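Local coordinates for protein sortase (Actinomyces oris, PDB 2XWG) that probably acts as a class C sortase, a membrane-bound cysteine transpeptidase that joins fimbrial subunits into covalent polymers, at residues G130-T135 against D197-V202; L137-P142 against S175-T180. All coordinates share one frame; numbering follows the deposited sequence.

Interaction 1 (G130-T135 against D197-V202)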
loop_
_atom_site.group_PDB
_atom_site.type_symbol
_atom_site.label_atom_id
_atom_site.label_comp_id
_atom_site.label_asym_id
_atom_site.label_seq_id
_atom_site.Cartn_x
_atom_site.Cartn_y
_atom_site.Cartn_z
ATOM N N GLY A 130 5.460 2.253 -2.842
ATOM C CA GLY A 130 5.402 3.218 -1.760
ATOM C C GLY A 130 4.125 3.043 -0.969
ATOM O O GLY A 130 3.063 2.811 -1.530
ATOM N N HIS A 131 4.221 3.152 0.343
ATOM C CA HIS A 131 3.049 3.034 1.189
ATOM C C HIS A 131 2.445 4.390 1.507
ATOM O O HIS A 131 3.159 5.331 1.876
ATOM C CB HIS A 131 3.413 2.369 2.488
ATOM C CG HIS A 131 2.315 2.425 3.492
ATOM N ND1 HIS A 131 2.302 3.334 4.526
ATOM C CD2 HIS A 131 1.174 1.707 3.598
ATOM C CE1 HIS A 131 1.207 3.159 5.245
ATOM N NE2 HIS A 131 0.506 2.179 4.702
ATOM N N LEU A 132 1.122 4.485 1.387
ATOM C CA LEU A 132 0.454 5.780 1.441
ATOM C C LEU A 132 0.258 6.304 2.860
ATOM O O LEU A 132 -0.650 5.860 3.570
ATOM C CB LEU A 132 -0.878 5.725 0.705
ATOM C CG LEU A 132 -1.501 7.085 0.449
ATOM C CD1 LEU A 132 -0.477 7.994 -0.188
ATOM C CD2 LEU A 132 -2.697 6.954 -0.444
ATOM N N PHE A 133 1.111 7.253 3.253
ATOM C CA PHE A 133 1.014 7.890 4.555
ATOM C C PHE A 133 -0.399 8.399 4.755
ATOM O O PHE A 133 -0.939 9.127 3.926
ATOM C CB PHE A 133 2.023 9.025 4.680
ATOM C CG PHE A 133 1.898 9.833 5.955
ATOM C CD1 PHE A 133 2.202 9.268 7.188
ATOM C CD2 PHE A 133 1.515 11.170 5.909
ATOM C CE1 PHE A 133 2.100 10.008 8.362
ATOM C CE2 PHE A 133 1.408 11.916 7.070
ATOM C CZ PHE A 133 1.711 11.330 8.309
ATOM N N GLY A 134 -1.010 7.986 5.856
ATOM C CA GLY A 134 -2.398 8.299 6.097
ATOM C C GLY A 134 -3.210 7.033 6.141
ATOM O O GLY A 134 -4.292 7.030 6.719
ATOM N N THR A 135 -2.701 5.958 5.536
ATOM C CA THR A 135 -3.426 4.684 5.539
ATOM C C THR A 135 -2.774 3.705 6.521
ATOM O O THR A 135 -1.698 3.978 7.047
ATOM C CB THR A 135 -3.516 4.064 4.130
ATOM O OG1 THR A 135 -2.218 3.651 3.696
ATOM C CG2 THR A 135 -4.041 5.084 3.151
ATOM N N ASP A 197 -12.495 8.580 -1.758
ATOM C CA ASP A 197 -13.325 7.963 -0.715
ATOM C C ASP A 197 -13.089 6.472 -0.476
ATOM O O ASP A 197 -13.294 5.992 0.646
ATOM C CB ASP A 197 -14.814 8.171 -1.003
ATOM C CG ASP A 197 -15.254 9.603 -0.797
ATOM O OD1 ASP A 197 -14.485 10.368 -0.165
ATOM O OD2 ASP A 197 -16.370 9.956 -1.261
ATOM N N SER A 198 -12.680 5.737 -1.514
ATOM C CA SER A 198 -12.621 4.275 -1.406
ATOM C C SER A 198 -11.299 3.738 -0.856
ATOM O O SER A 198 -11.078 2.523 -0.837
ATOM C CB SER A 198 -12.976 3.593 -2.730
ATOM O OG SER A 198 -11.996 3.848 -3.712
ATOM N N LEU A 199 -10.447 4.653 -0.395
ATOM C CA LEU A 199 -9.174 4.308 0.232
ATOM C C LEU A 199 -9.267 4.409 1.768
ATOM O O LEU A 199 -8.295 4.164 2.485
ATOM C CB LEU A 199 -8.064 5.237 -0.285
ATOM C CG LEU A 199 -7.831 5.326 -1.796
ATOM C CD1 LEU A 199 -6.732 6.325 -2.104
ATOM C CD2 LEU A 199 -7.522 3.954 -2.416
ATOM N N ARG A 200 -10.446 4.775 2.260
ATOM C CA ARG A 200 -10.679 4.996 3.684
ATOM C C ARG A 200 -10.849 3.672 4.420
ATOM O O ARG A 200 -11.221 2.666 3.808
ATOM C CB ARG A 200 -11.935 5.861 3.850
ATOM C CG ARG A 200 -11.872 7.164 3.058
ATOM C CD ARG A 200 -13.185 7.942 3.098
ATOM N NE ARG A 200 -13.564 8.242 4.471
ATOM C CZ ARG A 200 -12.915 9.098 5.255
ATOM N NH1 ARG A 200 -11.846 9.750 4.794
ATOM N NH2 ARG A 200 -13.335 9.296 6.502
ATOM N N LYS A 201 -10.593 3.659 5.728
ATOM C CA LYS A 201 -10.851 2.457 6.522
ATOM C C LYS A 201 -12.273 1.953 6.311
ATOM O O LYS A 201 -13.224 2.737 6.291
ATOM C CB LYS A 201 -10.639 2.718 8.015
ATOM C CG LYS A 201 -9.188 2.746 8.461
ATOM C CD LYS A 201 -9.035 3.579 9.726
ATOM C CE LYS A 201 -10.017 3.110 10.791
ATOM N NZ LYS A 201 -10.207 4.143 11.850
ATOM N N VAL A 202 -12.415 0.644 6.151
ATOM C CA VAL A 202 -13.720 0.001 6.219
ATOM C C VAL A 202 -13.761 -0.843 7.499
ATOM O O VAL A 202 -13.022 -1.832 7.619
ATOM C CB VAL A 202 -13.978 -0.873 4.985
ATOM C CG1 VAL A 202 -15.314 -1.600 5.111
ATOM C CG2 VAL A 202 -13.942 -0.017 3.710
#
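The turn from Leu132 to Thr135 faces Leu199 and the loop behind it, but the two backbones stay apart: the nearest alpha carbons, Thr135 CA and Arg200 CA, are 7.5 Å from each other. Contact therefore falls to two leucine side chains and to a threonine methyl that meets a backbone carbonyl. Leu132 and Leu199 meet methyl to methyl, with Leu132 CD2 4.4 Å from Leu199 CD1. Leu199 is extended at its far end: CD1 lies anti to CA (chi2 178°), which carries this methyl out toward Leu132. Beside this pair, Thr135 CG2 stands 4.4 Å from the carbonyl Leu199 O. The touch is light, and all three residues are buried. Val147 touches both leucines, and Ile74 and Leu224 also pack on Leu199. In the sortase barrel this joins the end of strand 129-131 to the loop between strands 179-191 and 206-214. The latter strand carries Cys213, the predicted active-site cysteine, whose side chain is about 11 Å from that of Leu199. The turn is type II, with Gly134 at positive phi. Its closing acceptor, Leu132 O, is gripped twice. Thr135 N binds it at 2.8 Å. Thr135 OG1 also donates to Leu132 O at 2.7 Å, in the carbonyl plane and on a lone pair. Thr135 OG1 has a further hydrogen bond with Val147 N, which ties the turn to strand 144-149. The side chain of Leu132 lies about 6 Å from a bound calcium ion.

Interaction 2 (L137-P142 against S175-T180)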
loop_
_atom_site.group_PDB
_atom_site.type_symbol
_atom_site.label_atom_id
_atom_site.label_comp_id
_atom_site.label_asym_id
_atom_site.label_seq_id
_atom_site.Cartn_x
_atom_site.Cartn_y
_atom_site.Cartn_z
ATOM N N LEU A 137 -0.716 0.803 8.208
ATOM C CA LEU A 137 0.515 0.076 7.928
ATOM C C LEU A 137 0.174 -1.334 7.467
ATOM O O LEU A 137 -0.816 -1.901 7.911
ATOM C CB LEU A 137 1.377 0.032 9.195
ATOM C CG LEU A 137 1.772 1.400 9.754
ATOM C CD1 LEU A 137 2.567 1.254 11.031
ATOM C CD2 LEU A 137 2.548 2.204 8.725
ATOM N N PRO A 138 0.991 -1.919 6.578
ATOM C CA PRO A 138 0.659 -3.252 6.048
ATOM C C PRO A 138 0.995 -4.407 7.003
ATOM O O PRO A 138 1.899 -5.209 6.712
ATOM C CB PRO A 138 1.537 -3.354 4.798
ATOM C CG PRO A 138 2.712 -2.490 5.091
ATOM C CD PRO A 138 2.211 -1.363 5.961
ATOM N N VAL A 139 0.278 -4.492 8.121
ATOM C CA VAL A 139 0.442 -5.595 9.066
ATOM C C VAL A 139 -0.904 -6.280 9.247
ATOM O O VAL A 139 -1.084 -7.101 10.151
ATOM C CB VAL A 139 0.962 -5.117 10.445
ATOM C CG1 VAL A 139 2.475 -4.856 10.421
ATOM C CG2 VAL A 139 0.195 -3.877 10.896
ATOM N N GLY A 140 -1.852 -5.956 8.376
ATOM C CA GLY A 140 -3.145 -6.604 8.431
ATOM C C GLY A 140 -3.873 -6.371 9.747
ATOM O O GLY A 140 -3.494 -5.512 10.545
ATOM N N GLY A 141 -4.934 -7.134 9.982
ATOM C CA GLY A 141 -5.688 -6.975 11.204
ATOM C C GLY A 141 -6.973 -6.238 10.915
ATOM O O GLY A 141 -7.200 -5.826 9.782
ATOM N N PRO A 142 -7.810 -6.038 11.943
ATOM C CA PRO A 142 -9.197 -5.617 11.733
ATOM C C PRO A 142 -9.341 -4.097 11.697
ATOM O O PRO A 142 -8.585 -3.393 12.368
ATOM C CB PRO A 142 -9.891 -6.183 12.963
ATOM C CG PRO A 142 -8.774 -6.217 14.061
ATOM C CD PRO A 142 -7.448 -6.029 13.372
ATOM N N SER A 175 4.187 -9.770 2.993
ATOM C CA SER A 175 5.029 -10.196 4.124
ATOM C C SER A 175 5.713 -9.048 4.869
ATOM O O SER A 175 6.302 -8.164 4.255
ATOM C CB SER A 175 6.088 -11.189 3.660
ATOM O OG SER A 175 5.453 -12.363 3.195
ATOM N N SER A 176 5.623 -9.062 6.195
ATOM C CA SER A 176 6.336 -8.097 7.030
ATOM C C SER A 176 6.389 -8.599 8.457
ATOM O O SER A 176 5.511 -9.343 8.888
ATOM C CB SER A 176 5.639 -6.741 7.028
ATOM O OG SER A 176 4.399 -6.833 7.708
ATOM N N LEU A 177 7.422 -8.187 9.191
ATOM C CA LEU A 177 7.552 -8.551 10.594
ATOM C C LEU A 177 7.220 -10.037 10.844
ATOM O O LEU A 177 6.338 -10.369 11.630
ATOM C CB LEU A 177 6.669 -7.635 11.442
ATOM C CG LEU A 177 7.208 -6.242 11.795
ATOM C CD1 LEU A 177 8.390 -5.842 10.936
ATOM C CD2 LEU A 177 6.105 -5.214 11.703
ATOM N N GLY A 178 7.923 -10.922 10.148
ATOM C CA GLY A 178 7.813 -12.351 10.375
ATOM C C GLY A 178 6.517 -13.020 9.991
ATOM O O GLY A 178 6.278 -14.169 10.369
ATOM N N GLN A 179 5.680 -12.335 9.220
ATOM C CA GLN A 179 4.341 -12.848 8.988
ATOM C C GLN A 179 3.803 -12.553 7.587
ATOM O O GLN A 179 3.893 -11.429 7.119
ATOM C CB GLN A 179 3.428 -12.248 10.037
ATOM C CG GLN A 179 2.121 -12.962 10.193
ATOM C CD GLN A 179 1.478 -12.632 11.517
ATOM O OE1 GLN A 179 2.156 -12.615 12.565
ATOM N NE2 GLN A 179 0.170 -12.341 11.487
ATOM N N THR A 180 3.239 -13.557 6.922
ATOM C CA THR A 180 2.779 -13.386 5.553
ATOM C C THR A 180 1.260 -13.316 5.485
ATOM O O THR A 180 0.575 -14.220 5.949
ATOM C CB THR A 180 3.274 -14.514 4.632
ATOM O OG1 THR A 180 4.703 -14.470 4.540
ATOM C CG2 THR A 180 2.715 -14.354 3.235
#
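A tight beta hairpin, formed by strands 171-176 and 179-191, meets the loop that leads into strand 144-149. Ser176 and Leu177 of the hairpin touch Pro138 and Val139 of the loop. Ser176 OG lies 3.1 Å from Pro138 O. A hydrogen bond is possible here but not certain, because the hydroxyl proton has another acceptor within reach. The hydroxyl sits between the backbone N and the carbonyl carbon of its own residue (chi1 69°), and from there it reaches the loop. Val139 brings one branch to the contact. Its CG1 is 3.9 Å from Leu177 CD2, and the two side chains run at a slant to each other. The same methyl also packs against Ser176 OG. The loop is shaped by an inverse gamma turn centred on Pro138, with Val139 N bonded to Leu137 O at 2.8 Å. Ser176 and Gln179 pair across the hairpin: Gln179 N donates to Ser176 O at 3.0 Å, and Ser176 N to Gln179 O at 3.1 Å. One residue further out, Ser175 OG and Thr180 OG1 share a hydrogen bond of 2.6 Å. Helix 55-68 lies alongside, and its Arg59 bonds Ser176 O and touches Leu177. The Leu177 side chain is about 4 Å from that of the calcium ligand Glu58. With Leu177 and Gly178 both at positive phi, the turn is type I', typical of two-residue beta hairpins.

Of the four segments, 130-135 comes first; it leaves strand 129-131 and makes the turn of interaction 1. The loop 137-142 of interaction 2 follows at once. Strand 144-149 is next, and then the predicted active-site His151 is passed. The hairpin 175-180 comes back to 137-142 and closes the inner loop. Segment 197-202 then closes the wider loop of interaction 1, so interaction 2 is nested inside it. Their centres are 15 Å apart, yet they touch: His131 CE1 packs on Leu137 CD2 at 3.9 Å. Both contacts reach the same sheet. One ties the connection after strand 129-131 to the loop before the Cys213 strand, the other to the hairpin beside helix 55-68.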